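PDB 6TEQ: galactokinase, which probably phosphorylates galactose with ATP, as a GHMP-family sugar kinase, and also binds 2-deoxy-2-fluoro-galactose. Local coordinates for residues D49-L54 and A265-T270. Residues are numbered along the deposited sequence; the frame is centred on the assembly and turned at random.
Sequences DYNAGL and ANLRVT. With GAF (2-deoxy-2-fluoro-alpha-D-galactopyranose), chain M.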
ATOM      1  N   ASP A  49       1.135   8.390  -6.932  1.00 11.92           N
ATOM      2  CA  ASP A  49       1.829   8.927  -5.743  1.00 12.03           C
ATOM      3  C   ASP A  49       3.189   9.553  -6.075  1.00 13.11           C
ATOM      4  O   ASP A  49       3.462  10.697  -5.620  1.00 15.61           O
ATOM      5  CB  ASP A  49       1.874   7.920  -4.629  1.00 12.10           C
ATOM      6  CG  ASP A  49       2.603   6.614  -4.832  1.00 11.22           C
ATOM      7  OD1 ASP A  49       2.853   6.273  -5.982  1.00 11.81           O
ATOM      8  OD2 ASP A  49       2.937   5.986  -3.788  1.00 12.36           O
ATOM      9  N   TYR A  50       4.026   8.841  -6.802  1.00 12.23           N
ATOM     10  CA  TYR A  50       5.396   9.300  -7.094  1.00 13.36           C
ATOM     11  C   TYR A  50       5.347  10.357  -8.201  1.00 12.72           C
ATOM     12  O   TYR A  50       6.382  10.946  -8.490  1.00 15.12           O
ATOM     13  CB  TYR A  50       6.295   8.109  -7.461  1.00 12.62           C
ATOM     14  CG  TYR A  50       5.797   7.181  -8.552  1.00 12.27           C
ATOM     15  CD1 TYR A  50       5.868   7.592  -9.890  1.00 11.98           C
ATOM     16  CD2 TYR A  50       5.286   5.917  -8.245  1.00 13.52           C
ATOM     17  CE1 TYR A  50       5.394   6.779 -10.917  1.00 14.14           C
ATOM     18  CE2 TYR A  50       4.870   5.057  -9.257  1.00 13.37           C
ATOM     19  CZ  TYR A  50       4.916   5.500 -10.591  1.00 12.39           C
ATOM     20  OH  TYR A  50       4.509   4.651 -11.574  1.00 14.13           O
ATOM     21  N   ASN A  51       4.153  10.635  -8.754  1.00 12.36           N
ATOM     22  CA  ASN A  51       3.915  11.766  -9.700  1.00 12.86           C
ATOM     23  C   ASN A  51       3.266  12.973  -8.992  1.00 12.82           C
ATOM     24  O   ASN A  51       2.738  13.841  -9.704  1.00 14.19           O
ATOM     25  CB  ASN A  51       3.049  11.264 -10.847  1.00 11.11           C
ATOM     26  CG  ASN A  51       3.798  10.321 -11.761  1.00 14.09           C
ATOM     27  OD1 ASN A  51       4.871  10.691 -12.227  1.00 15.00           O
ATOM     28  ND2 ASN A  51       3.255   9.107 -11.965  1.00 12.63           N
ATOM     29  N   ALA A  52       3.243  13.008  -7.660  1.00 14.09           N
ATOM     30  CA  ALA A  52       2.675  14.112  -6.848  1.00 10.89           C
ATOM     31  C   ALA A  52       1.146  14.177  -7.072  1.00 14.32           C
ATOM     32  O   ALA A  52       0.544  15.263  -7.000  1.00 13.43           O
ATOM     33  CB  ALA A  52       3.345  15.447  -7.186  1.00 12.71           C
ATOM     34  N   GLY A  53       0.513  13.035  -7.358  1.00 13.31           N
ATOM     35  CA  GLY A  53      -0.904  12.997  -7.686  1.00 11.81           C
ATOM     36  C   GLY A  53      -1.771  12.780  -6.473  1.00 14.20           C
ATOM     37  O   GLY A  53      -1.372  13.061  -5.349  1.00 15.17           O
ATOM     38  N   LEU A  54      -2.972  12.342  -6.764  1.00 12.26           N
ATOM     39  CA  LEU A  54      -4.003  12.017  -5.761  1.00 12.50           C
ATOM     40  C   LEU A  54      -4.117  10.512  -5.665  1.00 11.30           C
ATOM     41  O   LEU A  54      -4.010   9.811  -6.694  1.00 11.83           O
ATOM     42  CB  LEU A  54      -5.379  12.564  -6.141  1.00 12.77           C
ATOM     43  CG  LEU A  54      -5.415  14.077  -6.284  1.00 13.96           C
ATOM     44  CD1 LEU A  54      -6.779  14.522  -6.782  1.00 15.36           C
ATOM     45  CD2 LEU A  54      -5.090  14.759  -4.965  1.00 12.98           C
ATOM     46  N   ALA A 265       7.943  20.151 -12.758  1.00 17.54           N
ATOM     47  CA  ALA A 265       8.600  19.445 -11.619  1.00 22.63           C
ATOM     48  C   ALA A 265       8.005  18.035 -11.465  1.00 19.59           C
ATOM     49  O   ALA A 265       8.746  17.112 -11.006  1.00 18.09           O
ATOM     50  CB  ALA A 265       8.376  20.186 -10.349  1.00 27.66           C
ATOM     51  N   ASN A 266       6.727  17.889 -11.838  1.00 17.08           N
ATOM     52  CA  ASN A 266       6.047  16.580 -11.731  1.00 15.15           C
ATOM     53  C   ASN A 266       4.805  16.554 -12.630  1.00 14.66           C
ATOM     54  O   ASN A 266       4.292  17.618 -13.014  1.00 14.59           O
ATOM     55  CB  ASN A 266       5.712  16.208 -10.285  1.00 15.97           C
ATOM     56  CG  ASN A 266       4.966  17.301  -9.548  1.00 15.23           C
ATOM     57  OD1 ASN A 266       3.849  17.584  -9.945  1.00 14.41           O
ATOM     58  ND2 ASN A 266       5.555  17.921  -8.520  1.00 17.18           N
ATOM     59  N   LEU A 267       4.253  15.351 -12.875  1.00 14.67           N
ATOM     60  CA  LEU A 267       3.132  15.254 -13.808  1.00 13.86           C
ATOM     61  C   LEU A 267       1.855  15.818 -13.218  1.00 12.66           C
ATOM     62  O   LEU A 267       0.905  16.003 -13.948  1.00 14.07           O
ATOM     63  CB  LEU A 267       2.979  13.823 -14.300  1.00 13.72           C
ATOM     64  CG  LEU A 267       4.120  13.368 -15.241  1.00 14.57           C
ATOM     65  CD1 LEU A 267       4.014  11.893 -15.575  1.00 15.25           C
ATOM     66  CD2 LEU A 267       4.212  14.181 -16.519  1.00 14.99           C
ATOM     67  N   ARG A 268       1.789  15.981 -11.911  1.00 13.84           N
ATOM     68  CA  ARG A 268       0.617  16.649 -11.321  1.00 14.36           C
ATOM     69  C   ARG A 268       0.490  18.065 -11.855  1.00 14.49           C
ATOM     70  O   ARG A 268      -0.658  18.498 -12.047  1.00 15.31           O
ATOM     71  CB  ARG A 268       0.710  16.625  -9.827  1.00 14.13           C
ATOM     72  CG  ARG A 268      -0.358  17.415  -9.119  1.00 12.64           C
ATOM     73  CD  ARG A 268      -1.769  16.821  -9.218  1.00 13.38           C
ATOM     74  NE  ARG A 268      -2.666  17.515  -8.298  1.00 13.21           N
ATOM     75  CZ  ARG A 268      -2.783  17.270  -7.006  1.00 13.34           C
ATOM     76  NH1 ARG A 268      -1.978  16.406  -6.421  1.00 13.11           N
ATOM     77  NH2 ARG A 268      -3.613  17.994  -6.274  1.00 17.16           N
ATOM     78  N   VAL A 269       1.594  18.786 -12.030  1.00 13.58           N
ATOM     79  CA  VAL A 269       1.526  20.113 -12.710  1.00 14.41           C
ATOM     80  C   VAL A 269       0.790  19.983 -14.069  1.00 12.04           C
ATOM     81  O   VAL A 269      -0.126  20.732 -14.351  1.00 16.98           O
ATOM     82  CB  VAL A 269       2.932  20.679 -12.912  1.00 14.77           C
ATOM     83  CG1 VAL A 269       2.816  22.029 -13.642  1.00 19.53           C
ATOM     84  CG2 VAL A 269       3.746  20.741 -11.650  1.00 17.10           C
ATOM     85  N   THR A 270       1.234  19.069 -14.901  1.00 18.50           N
ATOM     86  CA  THR A 270       0.653  18.799 -16.234  1.00 14.64           C
ATOM     87  C   THR A 270      -0.856  18.482 -16.039  1.00 14.89           C
ATOM     88  O   THR A 270      -1.733  19.009 -16.740  1.00 15.07           O
ATOM     89  CB  THR A 270       1.418  17.639 -16.863  1.00 17.72           C
ATOM     90  OG1 THR A 270       2.824  17.928 -16.858  1.00 19.25           O
ATOM     91  CG2 THR A 270       0.835  17.304 -18.214  1.00 18.02           C
TER
HETATM   92  C1  GAF M 609       3.299   0.233  -5.142  0.60 14.86           C
HETATM   93  C2  GAF M 609       4.044   1.320  -4.397  0.60 14.74           C
HETATM   94  F2  GAF M 609       4.541   0.800  -3.248  0.60 15.54           F
HETATM   95  C3  GAF M 609       3.154   2.504  -4.082  0.60 11.94           C
HETATM   96  O3  GAF M 609       3.939   3.569  -3.646  0.60 14.69           O
HETATM   97  C4  GAF M 609       2.389   2.985  -5.350  0.60 13.52           C
HETATM   98  O4  GAF M 609       3.229   3.608  -6.314  0.60 14.07           O
HETATM   99  C5  GAF M 609       1.685   1.819  -5.955  0.60 12.35           C
HETATM  100  O5  GAF M 609       2.611   0.806  -6.264  0.60 15.58           O
HETATM  101  C6  GAF M 609       0.919   2.162  -7.216  0.60 11.16           C
HETATM  102  O6  GAF M 609      -0.123   3.102  -6.953  0.60  9.59           O
HETATM  103  O1  GAF M 609       2.420  -0.300  -4.168  0.60 17.81           O
HETATM  104  O   HOH W   1       6.000  13.247 -12.173  1.00 16.79           O
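Arg-268 reaches back from the first turn of helix 267-276 and donates from NH1 to Ala-52 O, 2.8 Å away, the carbonyl oxygen lying near the guanidinium edge but 18° out of its plane. Its chain leaves CB with CG anti to the backbone N (chi1 173°), and the bend at chi2 (69°) swings the chain beyond CG around so that NH1 meets Ala-52 O; CB and CG lie beside the same oxygen. NH1 also forms a salt bridge with Asp-207, and NE one with Asp-272, while Leu-54 sets CG over the rim of one guanidinium face and brings CD2 within 3.8 Å of NH2. Cut back to alanine, the position would probably leave Ala-52 O without this donor, Leu-54 without the guanidinium it packs against, and Asp-207 and Asp-272 without this cationic partner.

One residue earlier, Asn-51 O takes a weak bond from Arg-268 N. A water bridges Asn-51 OD1 to Leu-267 N, 2.8 Å from each, and the amide's other end, ND2, is held by His-47 O.

Packing completes the joint: Ala-52 CB sits 3.4 Å from CG of Asn-266, the N-cap residue whose OD1 accepts from Val-269 N, and Leu-267 lies alongside Asn-51. Two residues before Asn-51, Asp-49 OD2 meets sugar O3 at 2.6 Å. Backbone carbonyls and a bridging water thus tie the loop that carries the sugar-binding Asp-49 to the N-terminal turn of a helix, whose buried arginine charge is probably offset by Asp-207 and Asp-272.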